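Long-range contacts in exodeoxyribonuclease III (Methanosarcina mazei, PDB 5J8N), which probably cleaves DNA as a magnesium-dependent exonuclease III homologue, with endonuclease activity at abasic sites and 3'-5' exonuclease activity on duplex DNA: residues W9-L14 / V34-T39; V41-L46 / E64-S69; E94-R99 / N109-N114. The protein carries 3 engineered substitutions. All blocks are in the same frame, centred on the assembly; numbering follows the deposited sequence.

Interaction 1 of 3, residues W9-L14 / V34-T39. With MG (magnesium ion), chain B.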
ATOM      1  N   TRP A   9      -0.051  -3.918  -4.290  1.00 10.24           N
ATOM      2  CA  TRP A   9      -0.961  -5.015  -4.085  1.00 11.21           C
ATOM      3  C   TRP A   9      -0.698  -5.713  -2.757  1.00 10.65           C
ATOM      4  O   TRP A   9       0.408  -6.230  -2.555  1.00 10.69           O
ATOM      5  CB  TRP A   9      -0.805  -6.042  -5.244  1.00 10.08           C
ATOM      6  CG  TRP A   9      -1.892  -7.107  -5.291  1.00 10.35           C
ATOM      7  CD1 TRP A   9      -3.118  -7.106  -4.662  1.00 11.66           C
ATOM      8  CD2 TRP A   9      -1.848  -8.299  -6.080  1.00 10.80           C
ATOM      9  NE1 TRP A   9      -3.857  -8.257  -5.034  1.00 11.06           N
ATOM     10  CE2 TRP A   9      -3.083  -8.975  -5.922  1.00 11.35           C
ATOM     11  CE3 TRP A   9      -0.892  -8.816  -6.951  1.00 12.51           C
ATOM     12  CZ2 TRP A   9      -3.352 -10.193  -6.538  1.00 12.05           C
ATOM     13  CZ3 TRP A   9      -1.167 -10.012  -7.600  1.00 13.44           C
ATOM     14  CH2 TRP A   9      -2.402 -10.698  -7.371  1.00 13.53           C
ATOM     15  N   ASN A  10      -1.719  -5.811  -1.899  1.00  9.68           N
ATOM     16  CA  ASN A  10      -1.631  -6.705  -0.736  1.00  9.64           C
ATOM     17  C   ASN A  10      -1.991  -8.107  -1.210  1.00  9.48           C
ATOM     18  O   ASN A  10      -3.143  -8.328  -1.663  1.00 10.62           O
ATOM     19  CB  ASN A  10      -2.580  -6.247   0.376  1.00 10.23           C
ATOM     20  CG  ASN A  10      -2.610  -7.211   1.542  1.00 10.79           C
ATOM     21  OD1 ASN A  10      -2.540  -8.436   1.361  1.00 11.57           O
ATOM     22  ND2 ASN A  10      -2.726  -6.669   2.777  1.00 11.82           N
ATOM     23  N   VAL A  11      -0.993  -8.982  -1.193  1.00 10.49           N
ATOM     24  CA  VAL A  11      -1.101 -10.299  -1.798  1.00 10.71           C
ATOM     25  C   VAL A  11      -1.604 -11.371  -0.859  1.00 11.56           C
ATOM     26  O   VAL A  11      -1.873 -12.498  -1.274  1.00 12.52           O
ATOM     27  CB  VAL A  11       0.238 -10.745  -2.397  1.00 11.94           C
ATOM     28  CG1 VAL A  11       0.575  -9.872  -3.636  1.00 15.73           C
ATOM     29  CG2 VAL A  11       1.380 -10.727  -1.417  1.00 12.46           C
ATOM     30  N   ASN A  12      -1.706 -11.033   0.440  1.00 11.15           N
ATOM     31  CA  ASN A  12      -2.225 -11.973   1.462  1.00 12.22           C
ATOM     32  C   ASN A  12      -1.425 -13.286   1.501  1.00 13.36           C
ATOM     33  O   ASN A  12      -1.955 -14.370   1.738  1.00 15.39           O
ATOM     34  CB  ASN A  12      -3.745 -12.270   1.285  1.00 12.95           C
ATOM     35  CG  ASN A  12      -4.430 -12.651   2.610  1.00 13.49           C
ATOM     36  OD1 ASN A  12      -4.124 -12.077   3.704  1.00 14.29           O
ATOM     37  ND2 ASN A  12      -5.420 -13.503   2.501  1.00 15.00           N
ATOM     38  N   GLY A  13      -0.106 -13.130   1.394  1.00 11.81           N
ATOM     39  CA  GLY A  13       0.841 -14.212   1.354  1.00 12.19           C
ATOM     40  C   GLY A  13       1.489 -14.356  -0.023  1.00 12.15           C
ATOM     41  O   GLY A  13       0.830 -14.766  -1.020  1.00 12.34           O
ATOM     42  N   LEU A  14       2.781 -14.024  -0.116  1.00 11.91           N
ATOM     43  CA  LEU A  14       3.441 -13.966  -1.412  1.00 12.30           C
ATOM     44  C   LEU A  14       3.651 -15.316  -2.024  1.00 12.89           C
ATOM     45  O   LEU A  14       3.422 -15.493  -3.228  1.00 13.78           O
ATOM     46  CB  LEU A  14       4.800 -13.226  -1.254  1.00 13.86           C
ATOM     47  CG  LEU A  14       5.541 -13.040  -2.584  1.00 13.88           C
ATOM     48  CD1 LEU A  14       4.717 -12.233  -3.596  1.00 16.09           C
ATOM     49  CD2 LEU A  14       6.879 -12.340  -2.249  1.00 16.63           C
ATOM     50  N   VAL A  34       6.505  -2.345  -8.833  1.00 11.78           N
ATOM     51  CA  VAL A  34       5.462  -3.256  -8.291  1.00 11.42           C
ATOM     52  C   VAL A  34       5.740  -3.360  -6.783  1.00 11.14           C
ATOM     53  O   VAL A  34       6.816  -3.832  -6.382  1.00 12.65           O
ATOM     54  CB  VAL A  34       5.571  -4.646  -8.934  1.00 11.77           C
ATOM     55  CG1 VAL A  34       4.538  -5.627  -8.308  1.00 13.78           C
ATOM     56  CG2 VAL A  34       5.382  -4.573 -10.461  1.00 12.38           C
ATOM     57  N   CYS A  35       4.790  -2.904  -6.012  1.00 10.52           N
ATOM     58  CA  CYS A  35       4.874  -2.975  -4.541  1.00 10.54           C
ATOM     59  C   CYS A  35       3.932  -4.051  -4.053  1.00 11.40           C
ATOM     60  O   CYS A  35       2.749  -4.064  -4.454  1.00 11.94           O
ATOM     61  CB  CYS A  35       4.511  -1.639  -3.874  1.00 11.25           C
ATOM     62  SG  CYS A  35       5.735  -0.350  -4.202  1.00 12.49           S
ATOM     63  N   VAL A  36       4.391  -4.904  -3.143  1.00 10.82           N
ATOM     64  CA  VAL A  36       3.541  -5.935  -2.529  1.00 10.88           C
ATOM     65  C   VAL A  36       3.535  -5.721  -1.026  1.00 11.16           C
ATOM     66  O   VAL A  36       4.562  -5.341  -0.395  1.00 11.75           O
ATOM     67  CB  VAL A  36       3.972  -7.363  -2.908  1.00 13.08           C
ATOM     68  CG1 VAL A  36       3.709  -7.614  -4.409  1.00 15.25           C
ATOM     69  CG2 VAL A  36       5.405  -7.679  -2.514  1.00 12.85           C
ATOM     70  N   GLN A  37       2.374  -5.957  -0.429  1.00 10.75           N
ATOM     71  CA  GLN A  37       2.226  -5.965   1.039  1.00 12.50           C
ATOM     72  C   GLN A  37       1.719  -7.299   1.516  1.00 11.12           C
ATOM     73  O   GLN A  37       1.006  -8.053   0.835  1.00 12.32           O
ATOM     74  CB  GLN A  37       1.300  -4.856   1.537  1.00 12.64           C
ATOM     75  CG  GLN A  37       1.751  -3.479   1.048  1.00 11.32           C
ATOM     76  CD  GLN A  37       1.134  -3.131  -0.285  1.00 11.73           C
ATOM     77  OE1 GLN A  37      -0.004  -3.523  -0.569  1.00 12.87           O
ATOM     78  NE2 GLN A  37       1.850  -2.380  -1.106  1.00 12.72           N
ATOM     79  N   GLU A  38       2.080  -7.569   2.763  1.00 11.21           N
ATOM     80  CA  GLU A  38       1.724  -8.795   3.466  1.00 11.52           C
ATOM     81  C   GLU A  38       2.261 -10.014   2.714  1.00 12.23           C
ATOM     82  O   GLU A  38       1.552 -10.928   2.305  1.00 12.45           O
ATOM     83  CB  GLU A  38       0.225  -8.947   3.763  1.00 12.57           C
ATOM     84  CG  GLU A  38       0.048  -9.982   4.889  1.00 13.11           C
ATOM     85  CD  GLU A  38      -1.339 -10.246   5.273  1.00 15.07           C
ATOM     86  OE1 GLU A  38      -2.269  -9.972   4.493  1.00 15.88           O
ATOM     87  OE2 GLU A  38      -1.529 -10.837   6.354  1.00 15.48           O
ATOM     88  N   THR A  39       3.583 -10.067   2.640  1.00 12.33           N
ATOM     89  CA  THR A  39       4.255 -11.159   1.966  1.00 11.49           C
ATOM     90  C   THR A  39       4.175 -12.422   2.788  1.00 11.92           C
ATOM     91  O   THR A  39       4.236 -13.544   2.267  1.00 12.99           O
ATOM     92  CB  THR A  39       5.743 -10.851   1.698  1.00 13.58           C
ATOM     93  OG1 THR A  39       6.398 -10.705   2.980  1.00 13.59           O
ATOM     94  CG2 THR A  39       5.868  -9.562   0.867  1.00 14.73           C
TER
HETATM   95 MG    MG B 301      -4.298 -10.252   4.641  1.00 14.59          MG
HETATM   96  O   HOH W   1      -4.612  -9.459   2.733  1.00 14.85           O
HETATM   97  O   HOH W   2      -4.087 -11.147   6.492  1.00 16.54           O
HETATM   98  O   HOH W   3      -6.297 -10.377   4.811  1.00 15.94           O
HETATM   99  O   HOH W   4      -4.269  -8.285   5.500  1.00 17.32           O
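N12 and E38 share one metal. N12 OD1 binds the magnesium ion at 2.1 Å and E38 OE1 at 2.0 Å, and four waters complete an octahedral shell. The two side chains run alongside each other, with amide and carboxylate planes 51° apart. E38 CG stands anti to the backbone N (chi1 -161°) and the chain stays extended, carrying the carboxylate to the metal. E38 OE2 accepts a hydrogen bond from one metal-bound water. Another of these waters donates to N10 OD1. N10 OD1 also accepts from N12 N at 2.9 Å, closing an Asx turn that probably helps position N12. N10 ND2 bonds to D151, a predicted catalytic residue. N12 ND2 is held by Y208.

Behind the site the strands pair in parallel. W9 N donates to C35 O, and W9 O accepts from Q37 N. V11 N then reaches Q37 O. Beyond the strands G13 N meets E38 O at 2.9 Å, and L14 N meets T39 O at 2.8 Å, nearly straight (176°). V11 CG1 packs on V36 CG1 at 3.9 Å and also lies over one face of the W9 ring. The metal lies at the C-terminal ends of these central strands of the DNase I-like fold. W9, L14 and V36 touch F22 of helix 22-27, Q37 bonds to N109 of strand 106-111, and strand 33-37 continues the sheet to strand 71-75.

Interaction 2 of 3, residues V41-L46 / E64-S69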
ATOM      1  N   VAL A  41       6.534 -13.566   4.407  1.00 16.97           N
ATOM      2  CA  VAL A  41       7.839 -14.198   4.218  1.00 19.20           C
ATOM      3  C   VAL A  41       8.637 -14.086   5.502  1.00 24.75           C
ATOM      4  O   VAL A  41       8.819 -12.951   6.015  1.00 21.66           O
ATOM      5  CB  VAL A  41       8.610 -13.486   3.079  1.00 21.24           C
ATOM      6  CG1 VAL A  41      10.080 -13.864   3.113  1.00 24.44           C
ATOM      7  CG2 VAL A  41       7.949 -13.805   1.709  1.00 23.91           C
ATOM      8  N   SER A  42       9.131 -15.237   5.957  1.00 25.00           N
ATOM      9  CA  SER A  42       9.898 -15.354   7.181  1.00 29.34           C
ATOM     10  C   SER A  42      11.369 -15.228   6.890  1.00 38.25           C
ATOM     11  O   SER A  42      11.871 -15.871   5.965  1.00 36.08           O
ATOM     12  CB  SER A  42       9.688 -16.726   7.875  1.00 26.59           C
ATOM     13  OG  SER A  42       8.328 -17.065   8.083  1.00 36.51           O
ATOM     14  N   GLN A  43      12.076 -14.474   7.725  1.00 35.07           N
ATOM     15  CA  GLN A  43      13.551 -14.517   7.721  1.00 42.76           C
ATOM     16  C   GLN A  43      14.176 -14.366   6.324  1.00 43.48           C
ATOM     17  O   GLN A  43      15.129 -15.078   5.982  1.00 41.50           O
ATOM     18  CB  GLN A  43      14.045 -15.832   8.351  1.00 43.20           C
ATOM     19  CG  GLN A  43      13.722 -15.947   9.834  1.00 49.13           C
ATOM     20  CD  GLN A  43      14.260 -17.223  10.474  1.00 57.57           C
ATOM     21  OE1 GLN A  43      15.480 -17.454  10.520  1.00 62.75           O
ATOM     22  NE2 GLN A  43      13.347 -18.071  10.951  1.00 57.50           N
ATOM     23  N   ASP A  44      13.596 -13.480   5.511  1.00 39.99           N
ATOM     24  CA  ASP A  44      14.148 -13.143   4.201  1.00 40.57           C
ATOM     25  C   ASP A  44      14.178 -14.329   3.210  1.00 43.35           C
ATOM     26  O   ASP A  44      14.900 -14.307   2.207  1.00 44.32           O
ATOM     27  CB  ASP A  44      15.562 -12.577   4.385  1.00 43.73           C
ATOM     28  CG  ASP A  44      15.561 -11.249   5.137  1.00 48.32           C
ATOM     29  OD1 ASP A  44      14.485 -10.617   5.275  1.00 41.74           O
ATOM     30  OD2 ASP A  44      16.648 -10.841   5.609  1.00 56.19           O
ATOM     31  N   LYS A  45      13.386 -15.363   3.486  1.00 42.44           N
ATOM     32  CA  LYS A  45      13.340 -16.540   2.615  1.00 34.43           C
ATOM     33  C   LYS A  45      12.259 -16.352   1.556  1.00 30.64           C
ATOM     34  O   LYS A  45      11.116 -16.779   1.726  1.00 31.73           O
ATOM     35  CB  LYS A  45      13.098 -17.796   3.438  1.00 40.98           C
ATOM     36  CG  LYS A  45      14.331 -18.189   4.213  1.00 41.98           C
ATOM     37  CD  LYS A  45      13.983 -18.936   5.473  1.00 49.07           C
ATOM     38  CE  LYS A  45      15.118 -18.869   6.495  1.00 51.06           C
ATOM     39  NZ  LYS A  45      14.658 -19.218   7.884  1.00 51.19           N
ATOM     40  N   LEU A  46      12.656 -15.688   0.477  1.00 29.07           N
ATOM     41  CA  LEU A  46      11.741 -15.342  -0.588  1.00 29.99           C
ATOM     42  C   LEU A  46      11.542 -16.546  -1.451  1.00 30.57           C
ATOM     43  O   LEU A  46      12.427 -17.375  -1.547  1.00 31.15           O
ATOM     44  CB  LEU A  46      12.283 -14.195  -1.433  1.00 30.78           C
ATOM     45  CG  LEU A  46      12.420 -12.861  -0.738  1.00 29.07           C
ATOM     46  CD1 LEU A  46      13.220 -11.943  -1.604  1.00 32.52           C
ATOM     47  CD2 LEU A  46      11.021 -12.357  -0.485  1.00 25.32           C
ATOM     48  N   GLU A  64       9.900  -9.743  12.310  1.00 17.93           N
ATOM     49  CA  GLU A  64      10.528 -10.699  13.209  1.00 20.77           C
ATOM     50  C   GLU A  64       9.688 -11.948  13.400  1.00 21.88           C
ATOM     51  O   GLU A  64      10.214 -13.035  13.392  1.00 23.81           O
ATOM     52  CB  GLU A  64      10.822 -10.036  14.574  1.00 23.83           C
ATOM     53  CG  GLU A  64      11.882  -8.943  14.476  1.00 31.01           C
ATOM     54  CD  GLU A  64      12.423  -8.467  15.830  1.00 42.88           C
ATOM     55  OE1 GLU A  64      11.740  -8.626  16.877  1.00 37.24           O
ATOM     56  OE2 GLU A  64      13.542  -7.904  15.824  1.00 49.68           O
ATOM     57  N   GLN A  65       8.379 -11.761  13.515  1.00 19.69           N
ATOM     58  CA  GLN A  65       7.458 -12.885  13.618  1.00 20.52           C
ATOM     59  C   GLN A  65       7.393 -13.610  12.250  1.00 18.31           C
ATOM     60  O   GLN A  65       7.195 -12.992  11.225  1.00 19.00           O
ATOM     61  CB  GLN A  65       6.094 -12.374  14.063  1.00 22.78           C
ATOM     62  CG  GLN A  65       5.051 -13.472  14.191  1.00 26.09           C
ATOM     63  CD  GLN A  65       3.682 -12.925  14.507  1.00 35.04           C
ATOM     64  OE1 GLN A  65       3.542 -11.838  15.086  1.00 40.19           O
ATOM     65  NE2 GLN A  65       2.658 -13.660  14.109  1.00 37.72           N
ATOM     66  N   ASN A  66       7.556 -14.925  12.268  1.00 23.09           N
ATOM     67  CA  ASN A  66       7.502 -15.683  11.026  1.00 20.13           C
ATOM     68  C   ASN A  66       6.068 -15.800  10.503  1.00 19.03           C
ATOM     69  O   ASN A  66       5.123 -15.875  11.300  1.00 21.42           O
ATOM     70  CB  ASN A  66       8.055 -17.073  11.245  1.00 24.84           C
ATOM     71  CG  ASN A  66       9.455 -17.031  11.783  1.00 29.32           C
ATOM     72  OD1 ASN A  66      10.282 -16.267  11.276  1.00 33.57           O
ATOM     73  ND2 ASN A  66       9.730 -17.817  12.827  1.00 28.49           N
ATOM     74  N   GLY A  67       5.895 -15.752   9.189  1.00 17.95           N
ATOM     75  CA  GLY A  67       4.594 -15.846   8.546  1.00 16.86           C
ATOM     76  C   GLY A  67       3.676 -14.644   8.730  1.00 16.53           C
ATOM     77  O   GLY A  67       2.422 -14.752   8.748  1.00 18.09           O
ATOM     78  N   TYR A  68       4.263 -13.460   8.884  1.00 15.58           N
ATOM     79  CA  TYR A  68       3.513 -12.302   9.294  1.00 15.05           C
ATOM     80  C   TYR A  68       3.964 -11.086   8.553  1.00 12.98           C
ATOM     81  O   TYR A  68       5.159 -10.867   8.455  1.00 14.36           O
ATOM     82  CB  TYR A  68       3.773 -12.106  10.799  1.00 16.86           C
ATOM     83  CG  TYR A  68       3.011 -10.979  11.452  1.00 15.50           C
ATOM     84  CD1 TYR A  68       1.637 -11.078  11.630  1.00 17.27           C
ATOM     85  CD2 TYR A  68       3.663  -9.834  11.884  1.00 18.41           C
ATOM     86  CE1 TYR A  68       0.905 -10.039  12.196  1.00 20.67           C
ATOM     87  CE2 TYR A  68       2.948  -8.832  12.485  1.00 18.03           C
ATOM     88  CZ  TYR A  68       1.597  -8.948  12.661  1.00 21.19           C
ATOM     89  OH  TYR A  68       0.907  -7.930  13.292  1.00 22.87           O
ATOM     90  N   SER A  69       3.033 -10.249   8.132  1.00 12.96           N
ATOM     91  CA  SER A  69       3.351  -8.934   7.607  1.00 12.97           C
ATOM     92  C   SER A  69       4.380  -9.056   6.470  1.00 13.79           C
ATOM     93  O   SER A  69       4.306 -10.001   5.682  1.00 13.77           O
ATOM     94  CB  SER A  69       3.800  -8.059   8.791  1.00 12.28           C
ATOM     95  OG  SER A  69       4.044  -6.716   8.352  1.00 12.86           O
TER
HETATM   96  O   HOH W   5       7.456 -10.739   6.892  1.00 16.71           O
HETATM   97  O   HOH W   6      10.538 -13.726   9.986  1.00 29.71           O
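S42 and G67 make the close point of this contact. G67 N donates to S42 OG at 3.0 Å, with a bent N-H...O angle of 131°. S42 OG lies anti to its own carbonyl carbon (chi1 -52°), which turns the hydroxyl to the second loop. S42 OG also lies 3.2 Å from N66 CB. S42 CB sits against N66 OD1 at 3.5 Å. With S42 replaced by an alanine, G67 N would probably lose this acceptor and a small gap would open beside N66 CB.

Both loops turn sharply at this point. A type I' turn runs from S42 to K45, closed by K45 N on S42 O, and a type II turn runs from Q65 to Y68. G67 has positive phi, which favours glycine. The first loop follows strand 33-37 and the second leads into strand 71-75, so the contact joins two connections at one end of the six-stranded sheet.

Away from S42 the packing is loose. Q43 and N66 are exposed, and their amide planes are 28° apart. Q43 NE2 stays 3.6 Å from N66 OD1. A water fills in between the loops, accepting from Q43 N at 2.8 Å and lying 2.9 Å from N66 OD1. At the buried end another water lies between the carbonyls of V41 and Y68. V41 O also accepts from S62, and S69 OG bonds to E94 O.

Interaction 3 of 3, residues E94-R99 / N109-N114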
ATOM      1  N   GLU A  94       8.082  -5.150  12.843  1.00 14.92           N
ATOM      2  CA  GLU A  94       6.944  -5.817  12.200  1.00 15.19           C
ATOM      3  C   GLU A  94       7.040  -5.820  10.686  1.00 15.52           C
ATOM      4  O   GLU A  94       6.168  -6.371  10.021  1.00 14.53           O
ATOM      5  CB  GLU A  94       5.634  -5.200  12.669  1.00 16.68           C
ATOM      6  CG  GLU A  94       5.385  -5.498  14.152  1.00 16.68           C
ATOM      7  CD  GLU A  94       3.917  -5.378  14.566  1.00 17.94           C
ATOM      8  OE1 GLU A  94       3.017  -5.101  13.735  1.00 18.48           O
ATOM      9  OE2 GLU A  94       3.684  -5.486  15.815  1.00 19.86           O
ATOM     10  N   GLY A  95       8.093  -5.263  10.120  1.00 13.99           N
ATOM     11  CA  GLY A  95       8.329  -5.386   8.672  1.00 13.64           C
ATOM     12  C   GLY A  95       7.224  -4.867   7.804  1.00 13.96           C
ATOM     13  O   GLY A  95       6.866  -5.499   6.772  1.00 13.54           O
ATOM     14  N   ARG A  96       6.751  -3.664   8.129  1.00 12.87           N
ATOM     15  CA  ARG A  96       5.615  -3.052   7.470  1.00 13.09           C
ATOM     16  C   ARG A  96       5.958  -1.897   6.566  1.00 11.36           C
ATOM     17  O   ARG A  96       5.050  -1.340   5.961  1.00 14.09           O
ATOM     18  CB  ARG A  96       4.647  -2.498   8.541  1.00 17.53           C
ATOM     19  CG  ARG A  96       4.017  -3.551   9.392  1.00 17.28           C
ATOM     20  CD  ARG A  96       3.118  -2.865  10.427  1.00 16.88           C
ATOM     21  NE  ARG A  96       2.533  -3.958  11.159  1.00 17.65           N
ATOM     22  CZ  ARG A  96       1.534  -4.676  10.710  1.00 17.31           C
ATOM     23  NH1 ARG A  96       0.947  -4.348   9.565  1.00 14.71           N
ATOM     24  NH2 ARG A  96       1.087  -5.719  11.438  1.00 18.45           N
ATOM     25  N   PHE A  97       7.237  -1.508   6.473  1.00 12.81           N
ATOM     26  CA  PHE A  97       7.599  -0.226   5.888  1.00 12.05           C
ATOM     27  C   PHE A  97       8.873  -0.377   5.109  1.00 13.16           C
ATOM     28  O   PHE A  97       9.906  -0.787   5.641  1.00 14.19           O
ATOM     29  CB  PHE A  97       7.763   0.790   7.018  1.00 13.19           C
ATOM     30  CG  PHE A  97       8.112   2.170   6.586  1.00 14.04           C
ATOM     31  CD1 PHE A  97       9.407   2.502   6.263  1.00 13.93           C
ATOM     32  CD2 PHE A  97       7.109   3.162   6.560  1.00 15.69           C
ATOM     33  CE1 PHE A  97       9.740   3.878   5.911  1.00 16.03           C
ATOM     34  CE2 PHE A  97       7.435   4.494   6.230  1.00 16.86           C
ATOM     35  CZ  PHE A  97       8.728   4.801   5.877  1.00 15.52           C
ATOM     36  N   LEU A  98       8.798  -0.003   3.849  1.00 11.75           N
ATOM     37  CA  LEU A  98       9.989  -0.047   2.983  1.00 12.55           C
ATOM     38  C   LEU A  98      10.086   1.202   2.132  1.00 12.34           C
ATOM     39  O   LEU A  98       9.163   1.493   1.330  1.00 12.53           O
ATOM     40  CB  LEU A  98       9.913  -1.326   2.117  1.00 13.93           C
ATOM     41  CG  LEU A  98      11.033  -1.511   1.119  1.00 16.62           C
ATOM     42  CD1 LEU A  98      12.280  -1.681   1.850  1.00 18.79           C
ATOM     43  CD2 LEU A  98      10.753  -2.760   0.242  1.00 20.47           C
ATOM     44  N   ARG A  99      11.172   1.937   2.300  1.00 12.34           N
ATOM     45  CA  ARG A  99      11.455   3.158   1.545  1.00 12.12           C
ATOM     46  C   ARG A  99      12.460   2.895   0.458  1.00 13.18           C
ATOM     47  O   ARG A  99      13.554   2.344   0.693  1.00 13.28           O
ATOM     48  CB  ARG A  99      11.949   4.233   2.500  1.00 13.03           C
ATOM     49  CG  ARG A  99      12.489   5.460   1.786  1.00 14.00           C
ATOM     50  CD  ARG A  99      12.894   6.523   2.782  1.00 14.73           C
ATOM     51  NE  ARG A  99      13.608   7.621   2.115  1.00 13.67           N
ATOM     52  CZ  ARG A  99      14.134   8.624   2.757  1.00 15.82           C
ATOM     53  NH1 ARG A  99      14.003   8.738   4.049  1.00 17.56           N
ATOM     54  NH2 ARG A  99      14.808   9.540   2.061  1.00 16.72           N
ATOM     55  N   ASN A 109       6.441   2.219   0.791  1.00 11.05           N
ATOM     56  CA  ASN A 109       5.573   1.076   0.603  1.00 12.22           C
ATOM     57  C   ASN A 109       5.193   0.538   1.985  1.00 11.44           C
ATOM     58  O   ASN A 109       6.092   0.149   2.738  1.00 11.97           O
ATOM     59  CB  ASN A 109       6.332   0.044  -0.225  1.00 12.11           C
ATOM     60  CG  ASN A 109       5.554  -1.261  -0.409  1.00 13.05           C
ATOM     61  OD1 ASN A 109       4.351  -1.277  -0.158  1.00 12.99           O
ATOM     62  ND2 ASN A 109       6.213  -2.324  -0.911  1.00 12.61           N
ATOM     63  N   ILE A 110       3.921   0.558   2.320  1.00 11.69           N
ATOM     64  CA  ILE A 110       3.504   0.313   3.712  1.00 11.13           C
ATOM     65  C   ILE A 110       2.337  -0.647   3.856  1.00 11.33           C
ATOM     66  O   ILE A 110       1.337  -0.512   3.131  1.00 12.33           O
ATOM     67  CB  ILE A 110       3.131   1.660   4.406  1.00 11.97           C
ATOM     68  CG1 ILE A 110       4.252   2.707   4.183  1.00 12.94           C
ATOM     69  CG2 ILE A 110       2.858   1.455   5.916  1.00 13.36           C
ATOM     70  CD1 ILE A 110       3.922   4.075   4.769  1.00 15.60           C
ATOM     71  N   TYR A 111       2.477  -1.579   4.780  1.00 11.70           N
ATOM     72  CA  TYR A 111       1.386  -2.443   5.214  1.00 12.17           C
ATOM     73  C   TYR A 111       0.950  -1.925   6.586  1.00 11.89           C
ATOM     74  O   TYR A 111       1.525  -2.283   7.618  1.00 12.90           O
ATOM     75  CB  TYR A 111       1.860  -3.925   5.288  1.00 12.42           C
ATOM     76  CG  TYR A 111       0.830  -4.887   5.766  1.00 11.75           C
ATOM     77  CD1 TYR A 111      -0.482  -4.808   5.337  1.00 12.89           C
ATOM     78  CD2 TYR A 111       1.161  -5.871   6.683  1.00 12.68           C
ATOM     79  CE1 TYR A 111      -1.470  -5.679   5.827  1.00 12.38           C
ATOM     80  CE2 TYR A 111       0.182  -6.799   7.125  1.00 13.55           C
ATOM     81  CZ  TYR A 111      -1.135  -6.668   6.689  1.00 13.13           C
ATOM     82  OH  TYR A 111      -2.114  -7.533   7.137  1.00 15.69           O
ATOM     83  N   PHE A 112      -0.042  -1.046   6.597  1.00 11.84           N
ATOM     84  CA  PHE A 112      -0.445  -0.447   7.892  1.00 11.85           C
ATOM     85  C   PHE A 112      -1.152  -1.512   8.736  1.00 12.85           C
ATOM     86  O   PHE A 112      -1.772  -2.446   8.185  1.00 12.73           O
ATOM     87  CB  PHE A 112      -1.383   0.720   7.667  1.00 13.37           C
ATOM     88  CG  PHE A 112      -0.723   1.949   7.082  1.00 12.75           C
ATOM     89  CD1 PHE A 112      -0.624   2.175   5.729  1.00 13.02           C
ATOM     90  CD2 PHE A 112      -0.242   2.915   7.954  1.00 13.09           C
ATOM     91  CE1 PHE A 112      -0.007   3.349   5.229  1.00 11.36           C
ATOM     92  CE2 PHE A 112       0.334   4.084   7.495  1.00 13.57           C
ATOM     93  CZ  PHE A 112       0.428   4.309   6.098  1.00 13.95           C
ATOM     94  N   PRO A 113      -1.032  -1.451  10.062  1.00 12.46           N
ATOM     95  CA  PRO A 113      -1.615  -2.500  10.910  1.00 14.90           C
ATOM     96  C   PRO A 113      -3.135  -2.618  10.818  1.00 16.62           C
ATOM     97  O   PRO A 113      -3.845  -1.640  10.622  1.00 17.41           O
ATOM     98  CB  PRO A 113      -1.205  -2.057  12.332  1.00 15.04           C
ATOM     99  CG  PRO A 113       0.023  -1.125  12.075  1.00 15.60           C
ATOM    100  CD  PRO A 113      -0.316  -0.402  10.799  1.00 12.89           C
ATOM    101  N   ASN A 114      -3.582  -3.857  10.963  1.00 18.08           N
ATOM    102  CA  ASN A 114      -4.977  -4.068  11.152  0.63 23.41           C
ATOM    103  C   ASN A 114      -5.307  -4.048  12.629  1.00 21.40           C
ATOM    104  O   ASN A 114      -4.608  -4.637  13.454  1.00 23.06           O
ATOM    105  CB  ASN A 114      -5.402  -5.370  10.521  0.63 25.77           C
ATOM    106  CG  ASN A 114      -6.878  -5.531  10.556  0.63 23.42           C
ATOM    107  OD1 ASN A 114      -7.414  -5.971  11.583  0.63 16.61           O
ATOM    108  ND2 ASN A 114      -7.561  -5.123   9.467  0.63 22.48           N
TER
HETATM  109  O   HOH W   7      -1.718  -6.384  10.468  1.00 15.98           O
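This is a buried antiparallel beta hairpin, strands 97-101 and 106-111, in the second sheet of the DNase I-like fold. The short strand segments run at 179° to each other. L98 and N109 form a hydrogen-bonded pair, each backbone N donating to the other's O at 2.9 Å. F97 and I110 form the non-hydrogen-bonded pair. Their side chains lie side by side, with F97 CD2 3.7 Å from I110 CG1. On the opposite face L98 and N109 rest on strand 71-75, and N109 bonds to Q37 and T73. Helix 119-141 backs the other face, where the F97 ring meets Y135 edge-to-face.

Ending strand 106-111, Y111 N donates to R96 O at 2.8 Å. Y111 is a predicted active-site residue, and its side chain touches E38 and D151. The extended R96 chain passes Y111 O, and its guanidinium lies with P113 CA over one face. E94 OE1 takes both R96 NE, at 2.9 Å, and R96 NH2, at 3.1 Å, in a side-on salt bridge close to the guanidinium plane. R121 also pairs with this oxygen. These bonds probably fix the rotation of the guanidinium. A water links R96 NH2 to N114 N. R96 NH1 donates to Y111 O at 2.9 Å, in the guanidinium plane but 47° out of the carbonyl plane, and also comes within 3.3 Å of Y111 CD2.

Overall arrangement
Interactions 1 and 3 are core contacts. Interaction 2 lies nearer the surface, its centre about 18 Å from the centre of the chain, against about 9 and 8 Å for the other centres. Interaction 1 pairs parallel strands of one sheet, interaction 3 an antiparallel hairpin of the other. Q37 and N109 bond across the two sheets, and Y111 packs near E38 and N10 at the metal site. Interaction 2 holds no regular strand and relies on one direct hydrogen bond and water. It meets both others chiefly through S69, which approaches T39 and bonds to E94, with Y68 beside R96. Metal chemistry marks interaction 1, whereas a salt bridge within 94-99 distinguishes interaction 3.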